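Local coordinates for Two-component system sensor histidine kinase (Bacteroides thetaiotaomicron, PDB 3OTT), which probably senses saccharides through this extracellular beta-propeller and beta-sandwich region and relays the signal as a histidine kinase, passing phosphate from ATP to protein histidine, at residues B[469-477]-B[486-494]. Residues are numbered along the deposited sequence; the frame is centred on the assembly and turned at random.
Sequences LSGMFINQI and WVLLYNNKG
Ile474 meets Val487 and Leu489 on one face of an antiparallel beta hairpin, the first two strands of a four-stranded beta-propeller blade. Ile474 turns CG2 away from its own backbone N, carrying that methyl to 3.7 Å from Val487 CG1, while its CG1 runs alongside Leu489, 4.0 Å from CD2. Leu489 CD2 also packs on the backbone of Gly471. Ile477 lies beside Val487 on the same face and also packs on Trp433 and Ser435 of strand 431-436, in the preceding blade. Leu488 projects from the opposite face, where it touches Pro519 and Leu522 of the following blade; CG anti to its backbone N (chi1 -178°) helps bring CD1 against Asn475 CB.

A classic beta bulge sets Asn475 and Gln476 both against Leu488. Leu488 O receives Asn475 N at 2.8 Å and, weakly, Gln476 N at 3.5 Å; Leu488 N returns a nearly straight bond to Gln476 O. Past the bulge, Tyr490 N binds Phe473 O, and Asn475 OD1 approaches Tyr490 CB at 3.4 Å, its amide almost parallel to the phenol ring. Phe473 and Tyr490 also pack against Glu98 and Ser130 of the second subunit.

At the polar edge, Asn492 bridges two loops with its amide. OD1 accepts Lys493 N and Lys507 NZ; Lys507 NZ also hydrogen-bonds Ser470 OG, which pairs with Asp496 OD1 as well. An alanine at Asn492 would probably leave Ser470 O and Lys493 N without these amide partners and the two loops less firmly tied. The bridging bond, Asn492 ND2 to Ser470 O, is weak at 3.3 Å but fairly straight, 163° at the hydrogen.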
loop_
_atom_site.group_PDB
_atom_site.type_symbol
_atom_site.label_atom_id
_atom_site.label_comp_id
_atom_site.label_asym_id
_atom_site.label_seq_id
_atom_site.Cartn_x
_atom_site.Cartn_y
_atom_site.Cartn_z
ATOM N N LEU B 469 18.218 8.331 44.266
ATOM C CA LEU B 469 17.058 8.643 43.387
ATOM C C LEU B 469 15.721 8.599 44.098
ATOM O O LEU B 469 15.561 7.912 45.087
ATOM C CB LEU B 469 16.964 7.744 42.169
ATOM C CG LEU B 469 17.962 7.914 41.062
ATOM C CD1 LEU B 469 17.528 6.992 39.962
ATOM C CD2 LEU B 469 17.936 9.357 40.636
ATOM N N SER B 470 14.795 9.380 43.569
ATOM C CA SER B 470 13.422 9.515 44.066
ATOM C C SER B 470 12.503 8.397 43.643
ATOM O O SER B 470 11.357 8.366 44.098
ATOM C CB SER B 470 12.822 10.832 43.521
ATOM O OG SER B 470 13.532 11.978 44.061
ATOM N N GLY B 471 12.974 7.517 42.754
ATOM C CA GLY B 471 12.166 6.454 42.123
ATOM C C GLY B 471 12.950 5.673 41.078
ATOM O O GLY B 471 14.113 5.993 40.798
ATOM N N MET B 472 12.321 4.655 40.480
ATOM C CA MET B 472 13.026 3.729 39.591
ATOM C C MET B 472 12.596 3.871 38.123
ATOM O O MET B 472 13.278 3.320 37.224
ATOM C CB MET B 472 12.888 2.282 40.063
ATOM C CG MET B 472 13.676 1.977 41.361
ATOM S SD MET B 472 15.477 2.251 41.175
ATOM C CE MET B 472 16.003 0.849 40.244
ATOM N N PHE B 473 11.498 4.614 37.905
ATOM C CA PHE B 473 10.983 4.931 36.566
ATOM C C PHE B 473 11.434 6.293 36.091
ATOM O O PHE B 473 10.881 7.362 36.467
ATOM C CB PHE B 473 9.463 4.819 36.482
ATOM C CG PHE B 473 8.904 3.861 37.481
ATOM C CD1 PHE B 473 8.576 2.547 37.101
ATOM C CD2 PHE B 473 8.775 4.242 38.829
ATOM C CE1 PHE B 473 8.088 1.631 38.032
ATOM C CE2 PHE B 473 8.297 3.344 39.779
ATOM C CZ PHE B 473 7.938 2.028 39.377
ATOM N N ILE B 474 12.419 6.232 35.224
ATOM C CA ILE B 474 13.068 7.451 34.773
ATOM C C ILE B 474 12.768 7.728 33.297
ATOM O O ILE B 474 13.013 6.878 32.446
ATOM C CB ILE B 474 14.543 7.410 35.126
ATOM C CG1 ILE B 474 14.689 7.571 36.646
ATOM C CG2 ILE B 474 15.222 8.658 34.647
ATOM C CD1 ILE B 474 14.810 6.429 37.415
ATOM N N ASN B 475 12.183 8.885 33.007
ATOM C CA ASN B 475 11.804 9.236 31.646
ATOM C C ASN B 475 12.933 9.826 30.810
ATOM O O ASN B 475 13.080 9.410 29.694
ATOM C CB ASN B 475 10.550 10.148 31.575
ATOM C CG ASN B 475 9.171 9.361 31.677
ATOM O OD1 ASN B 475 9.005 8.433 32.473
ATOM N ND2 ASN B 475 8.181 9.798 30.883
ATOM N N GLN B 476 13.645 10.844 31.305
ATOM C CA GLN B 476 14.662 11.636 30.557
ATOM C C GLN B 476 15.756 12.128 31.524
ATOM O O GLN B 476 15.480 12.521 32.674
ATOM C CB GLN B 476 14.079 12.923 29.969
ATOM C CG GLN B 476 13.263 12.787 28.718
ATOM C CD GLN B 476 12.028 13.683 28.727
ATOM O OE1 GLN B 476 11.150 13.526 29.559
ATOM N NE2 GLN B 476 11.955 14.595 27.802
ATOM N N ILE B 477 16.986 12.113 31.043
ATOM C CA ILE B 477 18.121 12.525 31.831
ATOM C C ILE B 477 18.851 13.512 30.918
ATOM O O ILE B 477 19.080 13.187 29.766
ATOM C CB ILE B 477 19.000 11.320 32.270
ATOM C CG1 ILE B 477 19.317 10.374 31.081
ATOM C CG2 ILE B 477 18.298 10.491 33.352
ATOM C CD1 ILE B 477 20.228 9.167 31.387
ATOM N N TRP B 486 20.337 16.158 35.122
ATOM C CA TRP B 486 19.001 16.433 35.622
ATOM C C TRP B 486 18.097 15.317 35.128
ATOM O O TRP B 486 18.257 14.835 33.992
ATOM C CB TRP B 486 18.478 17.800 35.144
ATOM C CG TRP B 486 19.268 18.949 35.703
ATOM C CD1 TRP B 486 20.436 19.454 35.216
ATOM C CD2 TRP B 486 18.952 19.711 36.847
ATOM N NE1 TRP B 486 20.876 20.473 35.988
ATOM C CE2 TRP B 486 19.988 20.663 37.009
ATOM C CE3 TRP B 486 17.912 19.668 37.778
ATOM C CZ2 TRP B 486 20.008 21.592 38.058
ATOM C CZ3 TRP B 486 17.918 20.597 38.836
ATOM C CH2 TRP B 486 18.958 21.553 38.965
ATOM N N VAL B 487 17.162 14.929 35.987
ATOM C CA VAL B 487 16.479 13.651 35.853
ATOM C C VAL B 487 14.970 13.866 35.975
ATOM O O VAL B 487 14.496 14.385 36.996
ATOM C CB VAL B 487 16.885 12.759 36.994
ATOM C CG1 VAL B 487 16.114 11.419 36.912
ATOM C CG2 VAL B 487 18.370 12.564 36.995
ATOM N N LEU B 488 14.241 13.500 34.931
ATOM C CA LEU B 488 12.781 13.500 34.970
ATOM C C LEU B 488 12.283 12.067 35.326
ATOM O O LEU B 488 12.625 11.102 34.628
ATOM C CB LEU B 488 12.280 13.994 33.615
ATOM C CG LEU B 488 10.776 14.178 33.309
ATOM C CD1 LEU B 488 10.106 12.832 33.333
ATOM C CD2 LEU B 488 9.988 15.162 34.262
ATOM N N LEU B 489 11.562 11.931 36.450
ATOM C CA LEU B 489 10.939 10.660 36.869
ATOM C C LEU B 489 9.441 10.601 36.542
ATOM O O LEU B 489 8.794 11.602 36.499
ATOM C CB LEU B 489 11.172 10.354 38.374
ATOM C CG LEU B 489 12.670 10.429 38.761
ATOM C CD1 LEU B 489 13.084 11.862 39.183
ATOM C CD2 LEU B 489 13.059 9.438 39.783
ATOM N N TYR B 490 8.910 9.411 36.300
ATOM C CA TYR B 490 7.500 9.252 35.936
ATOM C C TYR B 490 6.634 9.528 37.186
ATOM O O TYR B 490 6.900 8.989 38.286
ATOM C CB TYR B 490 7.277 7.843 35.369
ATOM C CG TYR B 490 5.820 7.467 35.073
ATOM C CD1 TYR B 490 5.151 7.978 33.937
ATOM C CD2 TYR B 490 5.096 6.590 35.927
ATOM C CE1 TYR B 490 3.814 7.639 33.646
ATOM C CE2 TYR B 490 3.728 6.238 35.642
ATOM C CZ TYR B 490 3.113 6.763 34.485
ATOM O OH TYR B 490 1.792 6.446 34.180
ATOM N N ASN B 491 5.615 10.365 37.018
ATOM C CA ASN B 491 4.614 10.654 38.107
ATOM C C ASN B 491 5.217 10.764 39.527
ATOM O O ASN B 491 4.916 9.999 40.429
ATOM C CB ASN B 491 3.382 9.705 38.060
ATOM C CG ASN B 491 2.167 10.266 38.869
ATOM O OD1 ASN B 491 1.865 11.480 38.815
ATOM N ND2 ASN B 491 1.498 9.393 39.643
ATOM N N ASN B 492 6.092 11.754 39.674
ATOM C CA ASN B 492 6.885 12.007 40.877
ATOM C C ASN B 492 6.740 13.496 41.239
ATOM O O ASN B 492 5.912 14.197 40.659
ATOM C CB ASN B 492 8.359 11.697 40.569
ATOM C CG ASN B 492 9.161 11.280 41.824
ATOM O OD1 ASN B 492 9.527 12.110 42.653
ATOM N ND2 ASN B 492 9.439 9.992 41.937
ATOM N N LYS B 493 7.562 13.988 42.147
ATOM C CA LYS B 493 7.476 15.395 42.579
ATOM C C LYS B 493 8.855 16.028 42.355
ATOM O O LYS B 493 9.851 15.492 42.798
ATOM C CB LYS B 493 7.061 15.490 44.084
ATOM C CG LYS B 493 5.821 14.600 44.482
ATOM C CD LYS B 493 5.115 14.928 45.852
ATOM C CE LYS B 493 5.989 14.640 47.102
ATOM N NZ LYS B 493 5.551 13.442 47.983
ATOM N N GLY B 494 8.912 17.156 41.676
ATOM C CA GLY B 494 10.171 17.810 41.434
ATOM C C GLY B 494 10.974 17.062 40.357
ATOM O O GLY B 494 10.437 16.182 39.642
#